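Local coordinates for protein rhamnogalacturonan endolyase YesW (PDB 2ZUX) that cleaves the rhamnogalacturonan backbone of plant cell-wall pectin by endo-type elimination and releases oligosaccharides, at residues A[104-109]-A[145-150]; A[416-421]-A[426-431]. One frame throughout, in Å; residues are numbered along the deposited sequence.

In the fold
Contact 1 comes first along the chain and contact 2 well after it, and both lie in the beta-propeller of this family 11 polysaccharide lyase. They belong to different antiparallel sheets. Residues 104-109 and 145-150 are loops of the five-stranded sheet that runs from strand 102-103 to strand 162-167, near the surface, where rhamnose is bound. Residues 416-421 and 426-431 form a buried calcium-binding hairpin in the sheet of strands 416-419, 429-432 and 435-437. The centres are about 42 Å apart and the nearest atoms about 26 Å, so the two do not touch; the rhamnose pocket and the calcium site belong to separate sheets of the propeller.

Contact 1. Residues A[104-109]-A[145-150]; sequences TPKGES and DGYTGD. With RAM (alpha-L-rhamnopyranose), chain O.
Two loops meet without a backbone hydrogen bond between them, Thr104 and Tyr147 having the closest CA atoms at 6.4 Å; residues 104-107 form a type I beta turn, followed by strand 109-120 of a propeller sheet. The turn is closed by Gly107 N bonding to Thr104 O. Thr104 adds an ST turn: OG1, set between its own backbone N and carbonyl carbon (chi1 71°), accepts from Lys106 N at 3.1 Å and, weakly, from Glu108 N. Its CB and CG2 are thereby left to pack on Tyr147 CB.

Tyr147 carries most of the contact. Pro105 CB lies over one face of the phenol ring, while CD comes within 3.9 Å of Tyr147 CD1 and CG reaches Tyr147 CD1 and CE1. Lys106 approaches obliquely, its CG 3.8 Å from Tyr147 CD2; the bend at chi2 (-65°) brings CE near CE2 as well. The extended Glu108 side chain reaches the tyrosine backbone through a water, which donates to both Glu108 OE1 and Tyr147 O. Asn138 ND2 also bonds to this carboxylate oxygen.

The same two loops supply part of a rhamnose-binding pocket, consistent with one of the additional sugar sites that possibly form a carbohydrate-binding region; Arg218 adds a hydrogen bond from NH1. Pro105 thus serves two neighbours, its CG lying 3.6 Å from rhamnose O4 while its ring rests on the tyrosine. Asn167 ND2 bonds to Asp150 OD2, and the other carboxylate oxygen, Asp150 OD1, accepts a hydrogen bond from rhamnose O1 at 2.7 Å.

Contact 2. Residues A[416-421]-A[426-431]; sequences GMAADI and PGQEVW. With CA (calcium ion), chain I.
An antiparallel beta hairpin of the propeller, strands 416-419 and 429-432, here opens at its turn end into a calcium site. Met417 and Trp431 form a hydrogen-bonded pair: Met417 N meets Trp431 O at 2.9 Å, and Trp431 N returns a bond to Met417 O. Ala418 and Val430 make the next, non-hydrogen-bonded pair, then Ala419 N bonds to Glu429 O.

Met417 CB sits over the centre of the Trp431 six-membered ring, a CH-pi contact 3.5 Å from its centroid. Bends at chi2 and chi3 bring the terminal CE beside the rim of the same ring, 3.6 Å from Trp431 CH2, with SD oblique to it in a Met-aromatic contact. Ile421 CD1 packs obliquely against CZ3, and Ser451 O binds the indole NE1. A leucine in place of Trp431 would probably leave Met417 CB without its aromatic face, open a gap beside Ile421 and deprive Ser451 O of its donor.

At the turn, Asp420 OD1, Gly427 O and both oxygens of Glu429 bind calcium, joined by a water and the carbonyls of Asp422 and Tyr425. Asp570 N bonds to the other Asp420 oxygen, OD2. The bend at chi2 (64°) turns the Glu429 carboxylate back to the metal. Its OE1, 2.7 Å from the calcium, also accepts from Ile421 N at 2.9 Å, nearly along the C-O axis.

Contact 1. Residues A[104-109]-A[145-150]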
loop_
_atom_site.group_PDB
_atom_site.type_symbol
_atom_site.label_atom_id
_atom_site.label_comp_id
_atom_site.label_asym_id
_atom_site.label_seq_id
_atom_site.Cartn_x
_atom_site.Cartn_y
_atom_site.Cartn_z
ATOM N N THR A 104 -17.958 2.653 25.340
ATOM C CA THR A 104 -16.854 2.006 26.048
ATOM C C THR A 104 -17.268 1.721 27.494
ATOM O O THR A 104 -18.316 2.204 27.936
ATOM C CB THR A 104 -15.601 2.899 26.093
ATOM O OG1 THR A 104 -15.831 3.995 26.989
ATOM C CG2 THR A 104 -15.228 3.416 24.704
ATOM N N PRO A 105 -16.457 0.939 28.240
ATOM C CA PRO A 105 -16.751 0.728 29.665
ATOM C C PRO A 105 -16.814 2.013 30.499
ATOM O O PRO A 105 -17.356 1.992 31.603
ATOM C CB PRO A 105 -15.589 -0.156 30.130
ATOM C CG PRO A 105 -15.161 -0.879 28.892
ATOM C CD PRO A 105 -15.274 0.163 27.820
ATOM N N LYS A 106 -16.281 3.114 29.972
ATOM C CA LYS A 106 -16.293 4.399 30.671
ATOM C C LYS A 106 -17.486 5.274 30.288
ATOM O O LYS A 106 -17.615 6.402 30.766
ATOM C CB LYS A 106 -14.974 5.150 30.450
ATOM C CG LYS A 106 -13.792 4.570 31.218
ATOM C CD LYS A 106 -14.000 4.699 32.723
ATOM C CE LYS A 106 -13.009 3.859 33.502
ATOM N NZ LYS A 106 -13.550 3.464 34.835
ATOM N N GLY A 107 -18.354 4.752 29.426
ATOM C CA GLY A 107 -19.560 5.467 29.023
ATOM C C GLY A 107 -19.362 6.388 27.833
ATOM O O GLY A 107 -20.245 7.179 27.500
ATOM N N GLU A 108 -18.205 6.283 27.180
ATOM C CA GLU A 108 -17.910 7.113 26.019
ATOM C C GLU A 108 -18.518 6.519 24.752
ATOM O O GLU A 108 -18.271 5.360 24.425
ATOM C CB GLU A 108 -16.398 7.278 25.847
ATOM C CG GLU A 108 -16.013 8.154 24.669
ATOM C CD GLU A 108 -14.534 8.085 24.341
ATOM O OE1 GLU A 108 -13.946 6.985 24.416
ATOM O OE2 GLU A 108 -13.963 9.139 24.000
ATOM N N SER A 109 -19.311 7.321 24.050
ATOM C CA SER A 109 -19.870 6.916 22.764
ATOM C C SER A 109 -18.830 7.049 21.654
ATOM O O SER A 109 -17.945 7.903 21.709
ATOM C CB SER A 109 -21.106 7.754 22.427
ATOM O OG SER A 109 -20.754 9.106 22.210
ATOM N N ASP A 145 -3.783 7.619 26.558
ATOM C CA ASP A 145 -4.550 6.656 27.343
ATOM C C ASP A 145 -6.034 6.763 26.981
ATOM O O ASP A 145 -6.515 7.822 26.551
ATOM C CB ASP A 145 -4.348 6.892 28.849
ATOM C CG ASP A 145 -2.879 6.762 29.286
ATOM O OD1 ASP A 145 -2.148 5.914 28.712
ATOM O OD2 ASP A 145 -2.446 7.509 30.204
ATOM N N GLY A 146 -6.747 5.652 27.138
ATOM C CA GLY A 146 -8.194 5.633 26.946
ATOM C C GLY A 146 -8.660 4.396 26.207
ATOM O O GLY A 146 -7.924 3.826 25.400
ATOM N N TYR A 147 -9.893 3.989 26.483
ATOM C CA TYR A 147 -10.508 2.833 25.846
ATOM C C TYR A 147 -10.877 3.118 24.400
ATOM O O TYR A 147 -11.204 4.253 24.050
ATOM C CB TYR A 147 -11.764 2.420 26.614
ATOM C CG TYR A 147 -11.499 1.781 27.960
ATOM C CD1 TYR A 147 -11.425 0.397 28.095
ATOM C CD2 TYR A 147 -11.338 2.561 29.103
ATOM C CE1 TYR A 147 -11.192 -0.204 29.338
ATOM C CE2 TYR A 147 -11.095 1.974 30.342
ATOM C CZ TYR A 147 -11.032 0.596 30.456
ATOM O OH TYR A 147 -10.802 0.024 31.693
ATOM N N THR A 148 -10.841 2.082 23.563
ATOM C CA THR A 148 -11.213 2.230 22.154
ATOM C C THR A 148 -12.322 1.261 21.770
ATOM O O THR A 148 -12.455 0.195 22.369
ATOM C CB THR A 148 -10.008 1.994 21.201
ATOM O OG1 THR A 148 -9.498 0.659 21.363
ATOM C CG2 THR A 148 -8.896 2.990 21.472
ATOM N N GLY A 149 -13.123 1.632 20.776
ATOM C CA GLY A 149 -14.075 0.699 20.193
ATOM C C GLY A 149 -13.387 -0.416 19.417
ATOM O O GLY A 149 -12.192 -0.317 19.089
ATOM N N ASP A 150 -14.139 -1.473 19.119
ATOM C CA ASP A 150 -13.639 -2.607 18.346
ATOM C C ASP A 150 -13.150 -2.180 16.971
ATOM O O ASP A 150 -13.741 -1.305 16.338
ATOM C CB ASP A 150 -14.751 -3.644 18.135
ATOM C CG ASP A 150 -15.100 -4.428 19.392
ATOM O OD1 ASP A 150 -14.282 -4.491 20.337
ATOM O OD2 ASP A 150 -16.207 -5.017 19.395
HETATM C C1 RAM O . -16.715 -4.847 22.542
HETATM C C2 RAM O . -17.534 -5.409 23.702
HETATM C C3 RAM O . -17.037 -4.831 25.025
HETATM C C4 RAM O . -16.947 -3.306 24.968
HETATM C C5 RAM O . -16.107 -2.866 23.765
HETATM C C6 RAM O . -16.052 -1.347 23.620
HETATM O O1 RAM O . -15.411 -5.390 22.570
HETATM O O2 RAM O . -18.892 -5.073 23.504
HETATM O O3 RAM O . -17.904 -5.214 26.071
HETATM O O4 RAM O . -16.412 -2.815 26.182
HETATM O O5 RAM O . -16.659 -3.427 22.585
HETATM O O HOH W 1 -11.267 6.926 24.523
#

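Contact 2. Residues A[416-421]-A[426-431]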
loop_
_atom_site.group_PDB
_atom_site.type_symbol
_atom_site.label_atom_id
_atom_site.label_comp_id
_atom_site.label_asym_id
_atom_site.label_seq_id
_atom_site.Cartn_x
_atom_site.Cartn_y
_atom_site.Cartn_z
ATOM N N GLY A 416 8.275 13.772 3.790
ATOM C CA GLY A 416 9.162 13.820 2.636
ATOM C C GLY A 416 8.528 13.074 1.492
ATOM O O GLY A 416 7.820 12.093 1.729
ATOM N N MET A 417 8.781 13.541 0.269
ATOM C CA MET A 417 8.220 12.917 -0.926
ATOM C C MET A 417 9.287 12.628 -1.966
ATOM O O MET A 417 10.328 13.278 -1.994
ATOM C CB MET A 417 7.145 13.815 -1.534
ATOM C CG MET A 417 5.729 13.335 -1.280
ATOM S SD MET A 417 5.319 11.811 -2.149
ATOM C CE MET A 417 5.357 12.379 -3.853
ATOM N N ALA A 418 9.005 11.649 -2.816
ATOM C CA ALA A 418 9.851 11.336 -3.952
ATOM C C ALA A 418 8.946 11.099 -5.147
ATOM O O ALA A 418 8.020 10.282 -5.075
ATOM C CB ALA A 418 10.683 10.099 -3.669
ATOM N N ALA A 419 9.212 11.818 -6.235
ATOM C CA ALA A 419 8.444 11.697 -7.481
ATOM C C ALA A 419 9.138 12.458 -8.592
ATOM O O ALA A 419 9.723 13.515 -8.356
ATOM C CB ALA A 419 7.029 12.221 -7.306
ATOM N N ASP A 420 9.064 11.923 -9.810
ATOM C CA ASP A 420 9.550 12.658 -10.970
ATOM C C ASP A 420 8.522 13.726 -11.314
ATOM O O ASP A 420 7.489 13.428 -11.933
ATOM C CB ASP A 420 9.765 11.736 -12.172
ATOM C CG ASP A 420 10.443 12.451 -13.328
ATOM O OD1 ASP A 420 10.826 13.628 -13.156
ATOM O OD2 ASP A 420 10.609 11.839 -14.406
ATOM N N ILE A 421 8.805 14.959 -10.896
ATOM C CA ILE A 421 7.907 16.086 -11.143
ATOM C C ILE A 421 8.522 17.144 -12.057
ATOM O O ILE A 421 7.822 18.050 -12.510
ATOM C CB ILE A 421 7.433 16.739 -9.820
ATOM C CG1 ILE A 421 8.579 17.459 -9.089
ATOM C CG2 ILE A 421 6.775 15.682 -8.924
ATOM C CD1 ILE A 421 8.127 18.213 -7.858
ATOM N N PRO A 426 17.075 14.615 -14.537
ATOM C CA PRO A 426 16.785 13.190 -14.696
ATOM C C PRO A 426 16.452 12.539 -13.361
ATOM O O PRO A 426 17.007 12.907 -12.319
ATOM C CB PRO A 426 18.090 12.621 -15.273
ATOM C CG PRO A 426 18.715 13.795 -15.962
ATOM C CD PRO A 426 18.399 14.970 -15.086
ATOM N N GLY A 427 15.517 11.602 -13.397
ATOM C CA GLY A 427 15.165 10.847 -12.209
ATOM C C GLY A 427 14.085 11.499 -11.370
ATOM O O GLY A 427 13.429 12.465 -11.786
ATOM N N GLN A 428 13.875 10.929 -10.192
ATOM C CA GLN A 428 12.862 11.420 -9.279
ATOM C C GLN A 428 13.411 12.537 -8.425
ATOM O O GLN A 428 14.482 12.410 -7.840
ATOM C CB GLN A 428 12.361 10.285 -8.384
ATOM C CG GLN A 428 11.761 9.135 -9.174
ATOM C CD GLN A 428 10.966 8.196 -8.292
ATOM O OE1 GLN A 428 10.148 8.633 -7.483
ATOM N NE2 GLN A 428 11.192 6.899 -8.457
ATOM N N GLU A 429 12.665 13.631 -8.364
ATOM C CA GLU A 429 12.936 14.689 -7.407
ATOM C C GLU A 429 12.489 14.247 -6.019
ATOM O O GLU A 429 11.685 13.312 -5.870
ATOM C CB GLU A 429 12.176 15.957 -7.813
ATOM C CG GLU A 429 12.767 16.686 -9.031
ATOM C CD GLU A 429 12.719 15.874 -10.319
ATOM O OE1 GLU A 429 11.613 15.460 -10.746
ATOM O OE2 GLU A 429 13.793 15.655 -10.930
ATOM N N VAL A 430 13.027 14.902 -5.000
ATOM C CA VAL A 430 12.611 14.640 -3.631
ATOM C C VAL A 430 12.408 15.974 -2.939
ATOM O O VAL A 430 13.042 16.973 -3.295
ATOM C CB VAL A 430 13.621 13.754 -2.846
ATOM C CG1 VAL A 430 13.803 12.394 -3.526
ATOM C CG2 VAL A 430 14.953 14.459 -2.688
ATOM N N TRP A 431 11.493 16.011 -1.983
ATOM C CA TRP A 431 11.291 17.234 -1.221
ATOM C C TRP A 431 10.933 16.987 0.219
ATOM O O TRP A 431 10.288 15.997 0.555
ATOM C CB TRP A 431 10.284 18.190 -1.878
ATOM C CG TRP A 431 8.827 17.760 -2.030
ATOM C CD1 TRP A 431 7.779 18.127 -1.229
ATOM C CD2 TRP A 431 8.263 16.986 -3.094
ATOM N NE1 TRP A 431 6.605 17.609 -1.713
ATOM C CE2 TRP A 431 6.869 16.909 -2.861
ATOM C CE3 TRP A 431 8.798 16.349 -4.221
ATOM C CZ2 TRP A 431 6.005 16.209 -3.706
ATOM C CZ3 TRP A 431 7.941 15.652 -5.062
ATOM C CH2 TRP A 431 6.556 15.591 -4.803
HETATM CA CA CA I . 12.939 14.507 -12.874
HETATM O O HOH W 2 12.927 13.310 -14.939
#